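Local coordinates for putative dehydrogenase (Pseudomonas fluorescens, PDB 6UUG), which oxidises methanesulfinate as the monooxygenase component of a two-component flavin-dependent system in bacterial sulfur assimilation, at residues L261-G266 with E356-L361; S101-F106 with T257-G262; A193-G198 with V226-S231. One frame throughout, in Å; residues are numbered along the deposited sequence.

Contact 1 (L261-G266 with E356-L361); sequences LGIAEG and EICSRL
Ala264 and Cys358 mark the closest pairing of the two backbones, with Ala264 CA 6.3 Å from Cys358 CA. The helix segments 261-266 and 356-360 run in nearly the same direction, their axes 25° apart and 9.3 Å from each other at closest approach. No hydrogen bond spans the gap, so van der Waals contacts alone join the segments, and they are few: 137 Å² is buried, counting both sides. Cys358 supplies the central one. Its SG stands anti to its own carbonyl carbon (chi1 -66°), which directs the sulfur at the neighbouring helix between two consecutive residues. There SG lies 4.1 Å from Ile263 CG2, the short branch of that side chain, and 4.3 Å from Ala264 CA, in direct contact with the main chain. The longer branch of Ile263 leads away from the segment 356-361. Ile357, the residue before Cys358, also points across, and its CG2 methyl comes to 4.3 Å from Ala264 O. The small side chains of Ala264 and Cys358 thus lie where the two backbones are nearest. Helices 247-277 and 333-360 belong to the helical C-terminal part of the acyl-CoA dehydrogenase fold, and helix 294-327 touches both, through Leu261 on Ile310 and Ile357 on Leu307. His379 of helix 378-386 packs on both Ile263 and Cys358. On the side of helix 333-360 turned from the contact, Arg360 NE donates to Glu356 OE1 at 3.0 Å with an N-H...O angle of 162°, an i to i+4 salt bridge in which the N-H meets the oxygen on its anti side, somewhat out of the carboxylate plane. The same guanidinium reaches Glu302 through NH1. Neighbouring Ser359 packs against Trp380 of the second subunit.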
# COMPACT_ATOMS: atom_id res chain seq x y z
N LEU A 261 -2.36 -9.73 17.62
CA LEU A 261 -3.00 -8.49 18.06
C LEU A 261 -2.32 -7.94 19.31
O LEU A 261 -2.03 -6.74 19.37
CB LEU A 261 -4.49 -8.74 18.32
CG LEU A 261 -5.26 -7.61 19.02
CD1 LEU A 261 -5.21 -6.31 18.26
CD2 LEU A 261 -6.72 -8.07 19.18
N GLY A 262 -2.05 -8.80 20.29
CA GLY A 262 -1.36 -8.35 21.50
C GLY A 262 -0.01 -7.70 21.21
O GLY A 262 0.32 -6.66 21.79
N ILE A 263 0.77 -8.29 20.31
CA ILE A 263 2.07 -7.71 19.96
C ILE A 263 1.89 -6.30 19.39
O ILE A 263 2.58 -5.35 19.80
CB ILE A 263 2.82 -8.62 18.98
CG1 ILE A 263 3.27 -9.92 19.65
CG2 ILE A 263 4.01 -7.87 18.40
CD1 ILE A 263 3.69 -10.99 18.63
N ALA A 264 0.98 -6.14 18.43
CA ALA A 264 0.71 -4.83 17.84
C ALA A 264 0.22 -3.83 18.88
O ALA A 264 0.62 -2.65 18.85
CB ALA A 264 -0.30 -4.97 16.70
N GLU A 265 -0.64 -4.27 19.81
CA GLU A 265 -1.14 -3.36 20.85
C GLU A 265 -0.02 -2.95 21.80
O GLU A 265 0.05 -1.79 22.23
CB GLU A 265 -2.28 -4.03 21.63
CG GLU A 265 -3.57 -4.17 20.84
CD GLU A 265 -4.71 -4.79 21.64
OE1 GLU A 265 -4.48 -5.81 22.32
OE2 GLU A 265 -5.83 -4.24 21.56
N GLY A 266 0.88 -3.87 22.12
CA GLY A 266 1.97 -3.52 23.02
C GLY A 266 2.97 -2.59 22.35
O GLY A 266 3.44 -1.62 22.95
N GLU A 356 2.76 -3.95 9.97
CA GLU A 356 2.92 -2.58 9.50
C GLU A 356 3.02 -1.60 10.67
O GLU A 356 3.84 -0.67 10.64
CB GLU A 356 1.76 -2.22 8.58
CG GLU A 356 1.72 -0.75 8.16
CD GLU A 356 2.91 -0.33 7.29
OE1 GLU A 356 3.08 0.89 7.08
OE2 GLU A 356 3.67 -1.21 6.83
N ILE A 357 2.19 -1.78 11.70
CA ILE A 357 2.32 -0.92 12.89
C ILE A 357 3.70 -1.09 13.53
O ILE A 357 4.34 -0.10 13.92
CB ILE A 357 1.19 -1.23 13.89
CG1 ILE A 357 -0.15 -0.81 13.30
CG2 ILE A 357 1.45 -0.53 15.22
CD1 ILE A 357 -1.36 -1.27 14.15
N CYS A 358 4.17 -2.33 13.68
CA CYS A 358 5.44 -2.57 14.35
C CYS A 358 6.61 -1.97 13.57
O CYS A 358 7.65 -1.67 14.17
CB CYS A 358 5.66 -4.06 14.55
SG CYS A 358 4.50 -4.83 15.71
N SER A 359 6.46 -1.78 12.26
CA SER A 359 7.50 -1.12 11.48
C SER A 359 7.34 0.40 11.47
O SER A 359 8.31 1.14 11.67
CB SER A 359 7.48 -1.64 10.03
OG SER A 359 8.41 -0.89 9.22
N ARG A 360 6.13 0.87 11.20
CA ARG A 360 5.95 2.29 10.96
C ARG A 360 5.93 3.09 12.25
O ARG A 360 6.07 4.32 12.17
CB ARG A 360 4.68 2.54 10.16
CG ARG A 360 4.90 3.59 9.07
CD ARG A 360 3.64 4.34 8.74
NE ARG A 360 2.51 3.44 8.52
CZ ARG A 360 1.25 3.81 8.69
NH1 ARG A 360 0.99 5.06 9.07
NH2 ARG A 360 0.26 2.95 8.48
N LEU A 361 5.81 2.44 13.41
CA LEU A 361 5.89 3.20 14.67
C LEU A 361 7.23 3.92 14.80
O LEU A 361 7.30 4.94 15.49
CB LEU A 361 5.64 2.29 15.88
CG LEU A 361 6.69 1.23 16.25
CD1 LEU A 361 7.84 1.81 17.11
CD2 LEU A 361 6.03 0.06 16.98

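Contact 2 (S101-F106 with T257-G262); sequences SIAHVF and THMFLG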
# COMPACT_ATOMS: atom_id res chain seq x y z
N SER A 101 6.80 -14.39 23.86
CA SER A 101 7.28 -15.74 24.12
C SER A 101 6.50 -16.39 25.25
O SER A 101 6.12 -17.57 25.17
CB SER A 101 8.77 -15.73 24.47
OG SER A 101 9.53 -15.47 23.31
N ILE A 102 6.27 -15.65 26.33
CA ILE A 102 5.43 -16.16 27.40
C ILE A 102 4.00 -16.36 26.90
O ILE A 102 3.35 -17.36 27.22
CB ILE A 102 5.50 -15.20 28.61
CG1 ILE A 102 6.80 -15.45 29.37
CG2 ILE A 102 4.31 -15.38 29.54
CD1 ILE A 102 6.87 -16.83 30.01
N ALA A 103 3.50 -15.43 26.09
CA ALA A 103 2.16 -15.60 25.54
C ALA A 103 2.06 -16.88 24.73
O ALA A 103 1.06 -17.60 24.80
CB ALA A 103 1.77 -14.39 24.69
N HIS A 104 3.11 -17.18 23.96
CA HIS A 104 3.13 -18.36 23.09
C HIS A 104 3.09 -19.65 23.90
O HIS A 104 2.29 -20.55 23.61
CB HIS A 104 4.38 -18.30 22.22
CG HIS A 104 4.41 -19.30 21.10
ND1 HIS A 104 5.12 -19.06 19.94
CD2 HIS A 104 3.86 -20.52 20.95
CE1 HIS A 104 5.00 -20.10 19.13
NE2 HIS A 104 4.24 -21.00 19.72
N VAL A 105 3.98 -19.79 24.88
CA VAL A 105 3.99 -21.05 25.63
C VAL A 105 2.75 -21.18 26.49
O VAL A 105 2.27 -22.29 26.71
CB VAL A 105 5.28 -21.20 26.46
CG1 VAL A 105 6.46 -21.42 25.53
CG2 VAL A 105 5.47 -20.00 27.37
N PHE A 106 2.21 -20.06 26.99
CA PHE A 106 0.96 -20.12 27.75
C PHE A 106 -0.20 -20.54 26.85
O PHE A 106 -0.97 -21.45 27.20
CB PHE A 106 0.68 -18.76 28.40
CG PHE A 106 -0.60 -18.71 29.19
CD1 PHE A 106 -0.66 -19.24 30.47
CD2 PHE A 106 -1.75 -18.14 28.65
CE1 PHE A 106 -1.83 -19.20 31.21
CE2 PHE A 106 -2.93 -18.10 29.38
CZ PHE A 106 -2.97 -18.63 30.67
N THR A 257 -3.47 -15.74 16.43
CA THR A 257 -4.09 -14.47 16.06
C THR A 257 -4.17 -13.53 17.24
O THR A 257 -3.89 -12.33 17.10
CB THR A 257 -5.49 -14.72 15.48
OG1 THR A 257 -5.39 -15.51 14.29
CG2 THR A 257 -6.16 -13.39 15.10
N HIS A 258 -4.57 -14.03 18.42
CA HIS A 258 -4.60 -13.19 19.61
C HIS A 258 -3.21 -12.71 19.99
O HIS A 258 -3.05 -11.58 20.49
CB HIS A 258 -5.24 -13.95 20.78
CG HIS A 258 -6.73 -13.92 20.77
ND1 HIS A 258 -7.49 -14.66 19.89
CD2 HIS A 258 -7.61 -13.23 21.54
CE1 HIS A 258 -8.77 -14.43 20.12
NE2 HIS A 258 -8.87 -13.56 21.12
N MET A 259 -2.19 -13.56 19.79
CA MET A 259 -0.80 -13.14 20.00
C MET A 259 -0.44 -11.97 19.09
O MET A 259 0.19 -11.00 19.53
CB MET A 259 0.17 -14.30 19.73
CG MET A 259 0.17 -15.42 20.76
SD MET A 259 1.08 -16.88 20.15
CE MET A 259 2.62 -16.15 19.64
N PHE A 260 -0.78 -12.08 17.80
CA PHE A 260 -0.46 -11.04 16.83
C PHE A 260 -1.08 -9.71 17.23
O PHE A 260 -0.43 -8.66 17.15
CB PHE A 260 -0.96 -11.43 15.43
CG PHE A 260 -0.33 -12.68 14.84
CD1 PHE A 260 0.73 -13.32 15.45
CD2 PHE A 260 -0.83 -13.20 13.64
CE1 PHE A 260 1.29 -14.49 14.88
CE2 PHE A 260 -0.27 -14.35 13.08
CZ PHE A 260 0.79 -14.98 13.70
N LEU A 261 -2.36 -9.73 17.62
CA LEU A 261 -3.00 -8.49 18.06
C LEU A 261 -2.32 -7.94 19.31
O LEU A 261 -2.03 -6.74 19.37
CB LEU A 261 -4.49 -8.74 18.32
CG LEU A 261 -5.26 -7.61 19.02
CD1 LEU A 261 -5.21 -6.31 18.26
CD2 LEU A 261 -6.72 -8.07 19.18
N GLY A 262 -2.05 -8.80 20.29
CA GLY A 262 -1.36 -8.35 21.50
C GLY A 262 -0.01 -7.70 21.21
O GLY A 262 0.32 -6.66 21.79
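Met259 carries this contact from the helix segment 257-262, directed at Ala103 and His104 of the helix segment 101-106. Its CA is 6.7 Å from Ala103 CA, the nearest CA pair across the two segments. At the root of the chain, Met259 CB is still 5.2 Å from Ala103 CB; one bond further, CG closes to 4.4 Å from the same methyl. SD then passes beside the main chain of the next residue, 3.9 Å from His104 CA. SD also lies 4.6 Å from the centroid of the His104 ring and 28° off its normal, an oblique Met-aromatic contact. Both helices belong to the acyl-CoA dehydrogenase fold, 100-119 to its N-terminal helical part and 247-277 to its C-terminal one, so this single side chain bridges two regions far apart in sequence. A bend at the last torsion (chi3 51°) turns the methyl in against the histidine: CE ends 3.8 Å from His104 CB and equally far from His104 ND1, again at a slant to the ring. A second conformer of Met259 is also deposited, so the sulfur and methyl contacts, which hold for the one described, are less certain. Gln213 NE2 is hydrogen-bonded to His104 ND1, and Gln213 also touches Met259. Phe108 and Phe256 meet the imidazole edge-to-face.

Contact 3 (A193-G198 with V226-S231); sequences AAIPSG and VRVEES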
# COMPACT_ATOMS: atom_id res chain seq x y z
N ALA A 193 0.10 -38.75 21.03
CA ALA A 193 0.09 -39.27 22.40
C ALA A 193 0.40 -38.14 23.38
O ALA A 193 1.07 -37.17 23.04
CB ALA A 193 1.12 -40.40 22.57
N ALA A 194 -0.11 -38.28 24.60
CA ALA A 194 0.23 -37.39 25.71
C ALA A 194 1.10 -38.16 26.69
O ALA A 194 0.66 -39.17 27.25
CB ALA A 194 -1.03 -36.88 26.41
N ILE A 195 2.33 -37.70 26.91
CA ILE A 195 3.28 -38.46 27.72
C ILE A 195 4.08 -37.52 28.60
O ILE A 195 4.23 -36.32 28.29
CB ILE A 195 4.23 -39.31 26.85
CG1 ILE A 195 5.03 -38.44 25.89
CG2 ILE A 195 3.46 -40.39 26.09
CD1 ILE A 195 5.95 -39.25 24.99
N PRO A 196 4.57 -38.01 29.74
CA PRO A 196 5.37 -37.16 30.63
C PRO A 196 6.63 -36.67 29.94
O PRO A 196 7.28 -37.42 29.21
CB PRO A 196 5.70 -38.08 31.81
CG PRO A 196 4.68 -39.14 31.76
CD PRO A 196 4.36 -39.35 30.31
N SER A 197 6.97 -35.40 30.18
CA SER A 197 8.10 -34.80 29.47
C SER A 197 9.43 -35.37 29.92
O SER A 197 10.41 -35.28 29.17
CB SER A 197 8.09 -33.28 29.64
OG SER A 197 6.77 -32.78 29.49
N GLY A 198 9.50 -35.93 31.12
CA GLY A 198 10.73 -36.53 31.59
C GLY A 198 10.85 -38.02 31.37
O GLY A 198 11.75 -38.64 31.94
N VAL A 226 11.06 -44.47 23.06
CA VAL A 226 10.23 -43.91 24.12
C VAL A 226 8.93 -44.70 24.18
O VAL A 226 8.17 -44.74 23.21
CB VAL A 226 9.95 -42.42 23.88
CG1 VAL A 226 9.00 -41.90 24.95
CG2 VAL A 226 11.25 -41.64 23.86
N ARG A 227 8.66 -45.30 25.34
CA ARG A 227 7.48 -46.14 25.48
C ARG A 227 6.21 -45.29 25.54
O ARG A 227 6.18 -44.24 26.18
CB ARG A 227 7.60 -47.01 26.73
CG ARG A 227 6.36 -47.84 27.00
CD ARG A 227 6.57 -48.82 28.16
NE ARG A 227 5.34 -49.56 28.44
CZ ARG A 227 5.31 -50.81 28.90
NH1 ARG A 227 4.15 -51.42 29.12
NH2 ARG A 227 6.45 -51.45 29.12
N VAL A 228 5.17 -45.75 24.84
CA VAL A 228 3.87 -45.08 24.83
C VAL A 228 2.78 -46.13 25.05
O VAL A 228 2.66 -47.08 24.26
CB VAL A 228 3.63 -44.31 23.52
CG1 VAL A 228 2.28 -43.63 23.54
CG2 VAL A 228 4.72 -43.27 23.32
N GLU A 229 1.98 -45.95 26.10
CA GLU A 229 0.90 -46.89 26.39
C GLU A 229 -0.32 -46.62 25.51
O GLU A 229 -0.55 -45.49 25.07
CB GLU A 229 0.46 -46.80 27.85
CG GLU A 229 1.56 -46.99 28.85
CD GLU A 229 2.27 -48.31 28.69
OE1 GLU A 229 1.60 -49.35 28.45
OE2 GLU A 229 3.51 -48.30 28.80
N GLU A 230 -1.12 -47.66 25.30
CA GLU A 230 -2.39 -47.49 24.60
C GLU A 230 -3.23 -46.41 25.27
O GLU A 230 -3.86 -45.59 24.59
CB GLU A 230 -3.18 -48.80 24.58
CG GLU A 230 -2.52 -49.91 23.77
CD GLU A 230 -2.29 -49.52 22.33
OE1 GLU A 230 -1.12 -49.48 21.90
OE2 GLU A 230 -3.29 -49.23 21.63
N SER A 231 -3.23 -46.38 26.61
CA SER A 231 -3.98 -45.39 27.37
C SER A 231 -3.47 -43.98 27.17
O SER A 231 -4.11 -43.03 27.63
CB SER A 231 -3.94 -45.74 28.86
OG SER A 231 -2.63 -45.54 29.39
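Ile195 faces both Val226 and Val228, but at different angles: its side chain crosses that of Val226 obliquely and that of Val228 at about a right angle. Each branch has its own partner. The long arm, with CG1 held between the backbone N and the carbonyl carbon (chi1 59°) and extended beyond, sets Ile195 CD1 4.0 Å from Val226 CG1. The short branch, Ile195 CG2, lies 4.2 Å from Val228 CG2. The other methyl of Val228 turns to Ala193, two residues earlier on the facing strand, and its CG1 comes to 3.6 Å from Ala193 CB, the closest approach of the contact. Methyl groups alone therefore make the join; no hydrogen bond crosses. The backbones stay apart, Ile195 CA 7.2 Å from Val228 CA, and the strand segments 193-196 and 226-228 cross at 123°. In the main chain, Ile195 bonds to Leu177 in one sheet and Val226 to Phe161 in the other; Ala194 also bonds to Glu232, just past the second segment. Ile202 and Phe161 extend the same apolar layer. Two sheets stacked face to face with steeply crossed strands are characteristic of the beta domain at the middle of the acyl-CoA dehydrogenase fold.

In the fold
Contacts 1 and 2 share Leu261 and Gly262, so the same stretch of helix 247-277 packs on helix 100-119 in contact 2 and on helix 333-360 in contact 1; their centres are 13 Å apart. Contact 3 lies in the beta domain, its centre 27 Å from that of contact 2 and 40 Å from that of contact 1, on the far side of the chain's centre from the latter. Nearest atoms of contacts 2 and 3 remain about 12 Å apart. Helix 247-277 is the next helix or strand after strand 221-228, linking the sheets to the bundle. In acyl-CoA dehydrogenase relatives flavin binds between these two regions, probably also here.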